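Local coordinates for protein peptide ABC transporter permease (Staphylococcus hominis, PDB 6EXS) that probably carries peptides, including a thioalcohol-conjugated dipeptide that is a precursor of human axillary malodour, across the bacterial membrane as a POT-family transporter, at residues T2-P7 against K202-V207. Numbering follows the deposited sequence.
Sequences TIQSIP and KNLGSV
The C-terminal end of helix 178-204, where the chain turns out of the helix, is covered by the N-terminal tail of the transporter, with I6 and S5 of the tail set against L204, G205 and S206. G205 leaves the helix with positive phi, which suits glycine, and takes the second position of a type II' turn from L204 to V207, closed by V207 N to L204 O. With only hydrogens on its CA, G205 lets S5 OG approach to 3.9 Å from that CA. The S5 hydroxyl meets S206 OG in a hydrogen bond of 3.1 Å that either could donate. Both serines turn OG between their own backbone N and carbonyl carbon (chi1 63° in S5), which brings the two short side chains together. In this major facilitator superfamily fold the helix is one of the long membrane-spanning ones, and the tail leads through the small hairpin 10-11/14-15 into helix 16-44, whose R16 and V20 touch N203. I6 puts CG2 over the helix end, 3.7 Å from N203 O, while its CD1 lies 4.1 Å from V207 CG2, the two branched chains crossing at nearly a right angle. The same valine methyl sits 3.7 Å from T2 CB, and T2 CG2 is 3.4 Å from S206 OG. P7, which has no N-H to offer, lays its CD against K202 O and N203 O, both at 3.7 Å. One water donates to P7 O and to N203 O, at 2.7 Å from the latter, linking the tail to a carbonyl of the last helical turn.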
loop_
_atom_site.group_PDB
_atom_site.type_symbol
_atom_site.label_atom_id
_atom_site.label_comp_id
_atom_site.label_asym_id
_atom_site.label_seq_id
_atom_site.Cartn_x
_atom_site.Cartn_y
_atom_site.Cartn_z
ATOM N N THR A 2 3.032 -29.910 -8.289
ATOM C CA THR A 2 1.999 -29.095 -7.628
ATOM C C THR A 2 0.813 -28.777 -8.559
ATOM O O THR A 2 -0.254 -28.378 -8.078
ATOM C CB THR A 2 2.608 -27.808 -7.031
ATOM O OG1 THR A 2 3.394 -27.140 -8.020
ATOM C CG2 THR A 2 3.436 -28.061 -5.773
ATOM N N ILE A 3 1.008 -28.950 -9.885
ATOM C CA ILE A 3 0.007 -28.710 -10.935
ATOM C C ILE A 3 -0.922 -29.940 -11.099
ATOM O O ILE A 3 -2.071 -29.790 -11.526
ATOM C CB ILE A 3 0.696 -28.239 -12.263
ATOM C CG1 ILE A 3 1.563 -26.952 -12.055
ATOM C CG2 ILE A 3 -0.288 -28.074 -13.442
ATOM C CD1 ILE A 3 0.850 -25.667 -11.475
ATOM N N GLN A 4 -0.432 -31.136 -10.711
ATOM C CA GLN A 4 -1.190 -32.393 -10.773
ATOM C C GLN A 4 -2.358 -32.403 -9.776
ATOM O O GLN A 4 -3.411 -32.980 -10.064
ATOM C CB GLN A 4 -0.270 -33.601 -10.515
ATOM C CG GLN A 4 0.649 -33.954 -11.679
ATOM C CD GLN A 4 1.399 -35.239 -11.421
ATOM O OE1 GLN A 4 0.929 -36.335 -11.740
ATOM N NE2 GLN A 4 2.582 -35.140 -10.833
ATOM N N SER A 5 -2.164 -31.761 -8.614
ATOM C CA SER A 5 -3.137 -31.686 -7.525
ATOM C C SER A 5 -4.163 -30.535 -7.643
ATOM O O SER A 5 -5.018 -30.397 -6.762
ATOM C CB SER A 5 -2.398 -31.591 -6.191
ATOM O OG SER A 5 -1.620 -30.406 -6.109
ATOM N N ILE A 6 -4.077 -29.695 -8.704
ATOM C CA ILE A 6 -4.955 -28.521 -8.824
ATOM C C ILE A 6 -5.706 -28.399 -10.162
ATOM O O ILE A 6 -5.100 -28.601 -11.223
ATOM C CB ILE A 6 -4.190 -27.194 -8.506
ATOM C CG1 ILE A 6 -3.017 -26.918 -9.485
ATOM C CG2 ILE A 6 -3.712 -27.190 -7.072
ATOM C CD1 ILE A 6 -2.369 -25.566 -9.357
ATOM N N PRO A 7 -7.005 -27.982 -10.122
ATOM C CA PRO A 7 -7.747 -27.761 -11.377
ATOM C C PRO A 7 -7.131 -26.603 -12.169
ATOM O O PRO A 7 -6.734 -25.604 -11.575
ATOM C CB PRO A 7 -9.179 -27.463 -10.910
ATOM C CG PRO A 7 -9.050 -27.022 -9.519
ATOM C CD PRO A 7 -7.851 -27.701 -8.943
ATOM N N LYS A 202 -9.153 -28.509 -1.940
ATOM C CA LYS A 202 -9.246 -29.134 -3.265
ATOM C C LYS A 202 -8.797 -28.221 -4.430
ATOM O O LYS A 202 -8.278 -28.730 -5.435
ATOM C CB LYS A 202 -10.647 -29.733 -3.529
ATOM C CG LYS A 202 -11.816 -28.754 -3.520
ATOM C CD LYS A 202 -12.910 -29.187 -4.496
ATOM C CE LYS A 202 -14.058 -28.207 -4.523
ATOM N NZ LYS A 202 -15.114 -28.626 -5.484
ATOM N N ASN A 203 -8.973 -26.895 -4.292
ATOM C CA ASN A 203 -8.640 -25.912 -5.329
ATOM C C ASN A 203 -7.153 -25.516 -5.411
ATOM O O ASN A 203 -6.690 -25.143 -6.488
ATOM C CB ASN A 203 -9.509 -24.662 -5.171
ATOM C CG ASN A 203 -10.995 -24.921 -5.285
ATOM O OD1 ASN A 203 -11.588 -25.683 -4.520
ATOM N ND2 ASN A 203 -11.642 -24.259 -6.222
ATOM N N LEU A 204 -6.420 -25.568 -4.288
ATOM C CA LEU A 204 -5.013 -25.138 -4.221
ATOM C C LEU A 204 -4.014 -26.293 -4.019
ATOM O O LEU A 204 -2.818 -26.120 -4.269
ATOM C CB LEU A 204 -4.811 -24.033 -3.144
ATOM C CG LEU A 204 -5.807 -22.857 -3.126
ATOM C CD1 LEU A 204 -5.679 -22.056 -1.839
ATOM C CD2 LEU A 204 -5.636 -21.954 -4.333
ATOM N N GLY A 205 -4.528 -27.454 -3.615
ATOM C CA GLY A 205 -3.765 -28.676 -3.397
ATOM C C GLY A 205 -2.521 -28.529 -2.548
ATOM O O GLY A 205 -2.579 -27.996 -1.435
ATOM N N SER A 206 -1.390 -28.995 -3.091
ATOM C CA SER A 206 -0.074 -28.986 -2.450
ATOM C C SER A 206 0.679 -27.653 -2.536
ATOM O O SER A 206 1.681 -27.489 -1.838
ATOM C CB SER A 206 0.791 -30.094 -3.039
ATOM O OG SER A 206 0.966 -29.889 -4.431
ATOM N N VAL A 207 0.221 -26.723 -3.408
ATOM C CA VAL A 207 0.834 -25.413 -3.644
ATOM C C VAL A 207 1.013 -24.614 -2.340
ATOM O O VAL A 207 0.029 -24.216 -1.716
ATOM C CB VAL A 207 0.071 -24.591 -4.721
ATOM C CG1 VAL A 207 0.647 -23.185 -4.863
ATOM C CG2 VAL A 207 0.064 -25.302 -6.067
HETATM O O HOH W 1 -7.003 -24.199 -9.022
#